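Local coordinates for AhlC (PDB 6H2E), which is one component of the tripartite alpha-pore-forming toxin AHL of Aeromonas hydrophila, here in its soluble form, at residues B[19-24]-B[32-37]. Sequence-based numbering, arbitrary orientation.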
ATOM      1  N   THR B  19       6.482 -17.458  -7.221  1.00 47.95           N
ATOM      2  CA  THR B  19       6.906 -16.314  -6.495  1.00 50.40           C
ATOM      3  C   THR B  19       6.688 -16.492  -4.984  1.00 47.04           C
ATOM      4  O   THR B  19       7.472 -16.008  -4.199  1.00 51.04           O
ATOM      5  CB  THR B  19       6.117 -15.090  -6.958  1.00 47.72           C
ATOM      6  OG1 THR B  19       6.503 -14.823  -8.301  1.00 62.65           O
ATOM      7  CG2 THR B  19       6.382 -13.871  -6.108  1.00 56.88           C
ATOM      8  N   ILE B  20       5.576 -17.116  -4.598  1.00 40.70           N
ATOM      9  CA  ILE B  20       5.297 -17.451  -3.167  1.00 41.66           C
ATOM     10  C   ILE B  20       6.315 -18.485  -2.661  1.00 48.19           C
ATOM     11  O   ILE B  20       6.682 -18.450  -1.498  1.00 57.17           O
ATOM     12  CB  ILE B  20       3.837 -17.941  -3.062  1.00 47.50           C
ATOM     13  CG1 ILE B  20       2.879 -16.755  -3.164  1.00 43.12           C
ATOM     14  CG2 ILE B  20       3.573 -18.778  -1.818  1.00 48.24           C
ATOM     15  CD1 ILE B  20       1.494 -17.168  -3.482  1.00 43.30           C
ATOM     16  N   GLN B  21       6.762 -19.410  -3.525  1.00 47.22           N
ATOM     17  CA  GLN B  21       7.716 -20.420  -3.083  1.00 52.64           C
ATOM     18  C   GLN B  21       9.100 -19.804  -2.900  1.00 58.47           C
ATOM     19  O   GLN B  21       9.949 -20.435  -2.267  1.00 67.34           O
ATOM     20  CB  GLN B  21       7.852 -21.600  -4.037  1.00 49.64           C
ATOM     21  CG  GLN B  21       6.579 -22.412  -4.237  1.00 62.79           C
ATOM     22  CD  GLN B  21       6.002 -22.999  -2.974  1.00 68.39           C
ATOM     23  OE1 GLN B  21       6.706 -23.167  -1.961  1.00 61.41           O
ATOM     24  NE2 GLN B  21       4.705 -23.309  -3.058  1.00 51.51           N
ATOM     25  N   SER B  22       9.316 -18.578  -3.406  1.00 58.18           N
ATOM     26  CA  SER B  22      10.641 -17.999  -3.436  1.00 51.57           C
ATOM     27  C   SER B  22      11.012 -17.427  -2.075  1.00 49.49           C
ATOM     28  O   SER B  22      12.125 -16.981  -1.902  1.00 56.47           O
ATOM     29  CB  SER B  22      10.771 -16.939  -4.513  1.00 55.78           C
ATOM     30  OG  SER B  22      10.024 -15.764  -4.200  1.00 51.56           O
ATOM     31  N   PHE B  23      10.038 -17.258  -1.187  1.00 53.80           N
ATOM     32  CA  PHE B  23      10.329 -16.637   0.091  1.00 54.81           C
ATOM     33  C   PHE B  23      10.768 -17.721   1.080  1.00 60.94           C
ATOM     34  O   PHE B  23      10.126 -18.791   1.194  1.00 56.63           O
ATOM     35  CB  PHE B  23       9.109 -15.921   0.660  1.00 52.12           C
ATOM     36  CG  PHE B  23       8.757 -14.643  -0.043  1.00 48.48           C
ATOM     37  CD1 PHE B  23       7.997 -14.659  -1.204  1.00 55.63           C
ATOM     38  CD2 PHE B  23       9.163 -13.423   0.462  1.00 50.67           C
ATOM     39  CE1 PHE B  23       7.714 -13.485  -1.885  1.00 44.13           C
ATOM     40  CE2 PHE B  23       8.865 -12.244  -0.218  1.00 52.30           C
ATOM     41  CZ  PHE B  23       8.127 -12.280  -1.373  1.00 42.55           C
ATOM     42  N   SER B  24      11.843 -17.431   1.807  1.00 60.86           N
ATOM     43  CA  SER B  24      12.369 -18.345   2.824  1.00 66.99           C
ATOM     44  C   SER B  24      12.496 -17.634   4.176  1.00 67.57           C
ATOM     45  O   SER B  24      12.493 -16.396   4.263  1.00 56.36           O
ATOM     46  CB  SER B  24      13.680 -18.889   2.378  1.00 56.02           C
ATOM     47  OG  SER B  24      14.557 -17.823   2.136  1.00 71.13           O
ATOM     48  N   ASN B  32       2.470 -22.662   5.772  1.00 43.32           N
ATOM     49  CA  ASN B  32       1.228 -23.288   5.502  1.00 46.36           C
ATOM     50  C   ASN B  32       0.665 -22.832   4.146  1.00 52.27           C
ATOM     51  O   ASN B  32       0.100 -23.653   3.422  1.00 59.64           O
ATOM     52  CB  ASN B  32       0.148 -22.995   6.559  1.00 60.23           C
ATOM     53  CG  ASN B  32       0.466 -23.503   7.949  1.00 57.77           C
ATOM     54  OD1 ASN B  32       1.355 -24.331   8.146  1.00 64.52           O
ATOM     55  ND2 ASN B  32      -0.240 -22.987   8.929  1.00 53.97           N
ATOM     56  N   ILE B  33       0.761 -21.530   3.828  1.00 48.52           N
ATOM     57  CA  ILE B  33       0.271 -20.989   2.541  1.00 51.65           C
ATOM     58  C   ILE B  33       1.067 -21.579   1.363  1.00 50.24           C
ATOM     59  O   ILE B  33       0.493 -21.997   0.330  1.00 52.71           O
ATOM     60  CB  ILE B  33       0.328 -19.449   2.554  1.00 58.40           C
ATOM     61  CG1 ILE B  33      -0.625 -18.878   3.608  1.00 48.77           C
ATOM     62  CG2 ILE B  33       0.034 -18.879   1.161  1.00 53.42           C
ATOM     63  CD1 ILE B  33      -0.343 -17.432   3.942  1.00 47.63           C
ATOM     64  N   GLN B  34       2.384 -21.666   1.515  1.00 46.71           N
ATOM     65  CA  GLN B  34       3.251 -22.218   0.469  1.00 41.42           C
ATOM     66  C   GLN B  34       2.870 -23.640   0.100  1.00 43.25           C
ATOM     67  O   GLN B  34       2.834 -23.987  -1.094  1.00 52.11           O
ATOM     68  CB  GLN B  34       4.709 -22.229   0.914  1.00 46.13           C
ATOM     69  CG  GLN B  34       5.357 -20.877   0.848  1.00 46.99           C
ATOM     70  CD  GLN B  34       6.741 -20.897   1.442  1.00 46.29           C
ATOM     71  OE1 GLN B  34       7.092 -21.739   2.258  1.00 59.36           O
ATOM     72  NE2 GLN B  34       7.541 -19.950   1.021  1.00 49.41           N
ATOM     73  N   GLN B  35       2.554 -24.483   1.085  1.00 54.11           N
ATOM     74  CA  GLN B  35       2.243 -25.899   0.757  1.00 51.23           C
ATOM     75  C   GLN B  35       0.850 -25.988   0.135  1.00 53.43           C
ATOM     76  O   GLN B  35       0.651 -26.700  -0.893  1.00 59.30           O
ATOM     77  CB  GLN B  35       2.401 -26.821   1.968  1.00 54.61           C
ATOM     78  CG  GLN B  35       3.820 -26.846   2.540  1.00 72.30           C
ATOM     79  CD  GLN B  35       4.903 -27.069   1.503  1.00 70.74           C
ATOM     80  OE1 GLN B  35       5.071 -28.160   0.968  1.00 62.72           O
ATOM     81  NE2 GLN B  35       5.655 -26.027   1.211  1.00 64.55           N
ATOM     82  N   ASN B  36      -0.100 -25.311   0.784  1.00 51.04           N
ATOM     83  CA  ASN B  36      -1.502 -25.149   0.317  1.00 49.37           C
ATOM     84  C   ASN B  36      -1.521 -24.683  -1.158  1.00 50.09           C
ATOM     85  O   ASN B  36      -2.050 -25.337  -2.048  1.00 49.26           O
ATOM     86  CB  ASN B  36      -2.256 -24.216   1.272  1.00 43.25           C
ATOM     87  CG  ASN B  36      -3.675 -23.954   0.829  1.00 47.76           C
ATOM     88  OD1 ASN B  36      -4.105 -24.506  -0.173  1.00 45.94           O
ATOM     89  ND2 ASN B  36      -4.386 -23.083   1.526  1.00 50.10           N
ATOM     90  N   VAL B  37      -0.822 -23.590  -1.440  1.00 46.24           N
ATOM     91  CA  VAL B  37      -0.724 -23.083  -2.794  1.00 48.43           C
ATOM     92  C   VAL B  37      -0.062 -24.134  -3.711  1.00 53.00           C
ATOM     93  O   VAL B  37      -0.483 -24.318  -4.853  1.00 55.11           O
ATOM     94  CB  VAL B  37       0.023 -21.738  -2.746  1.00 54.05           C
ATOM     95  CG1 VAL B  37       0.920 -21.489  -3.924  1.00 55.48           C
ATOM     96  CG2 VAL B  37      -0.928 -20.588  -2.517  1.00 47.57           C
TER
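In the link between helix 5-20 and helix 28-71, Gln34 reaches from the second helix into the type I beta turn from Ile20 to Phe23. The case illustrates how one carboxamide can hold a turn together. Its NE2 donates twice, to Ile20 O at 3.1 Å and to Phe23 O at 2.8 Å; both carbonyls lie close to the amide plane, so the group's rotation is fixed and the first and last residues of the turn are bound to one nitrogen. The bond to Ile20 O is the straighter, 160° against 141° for Phe23 O. The chain of Gln34 runs out extended beyond CG, which carries the amide far enough from its helix to meet the turn.

A second glutamine answers in the reverse sense. Gln21, bent beyond CG, brings NE2 within 2.8 Å of the main-chain Gln34 O, approaching 33° out of that carbonyl's plane, while its OE1 lies 3.6 Å from Gln34 CB. Alongside these bonds, Ile20 CG2 lies against Gln34 CG at 3.8 Å, and Ile20 CD1 lies 4.3 Å from Val37 CG2, a looser apolar contact. Phe200 and Gln203 of helix 166-236 also touch Ile20, and Phe23 packs on Thr19 of the second subunit. Reciprocal side-chain-to-backbone bonding of this kind ties the beta turn of an interhelical link to the next helix of an elongated, all-helical bundle.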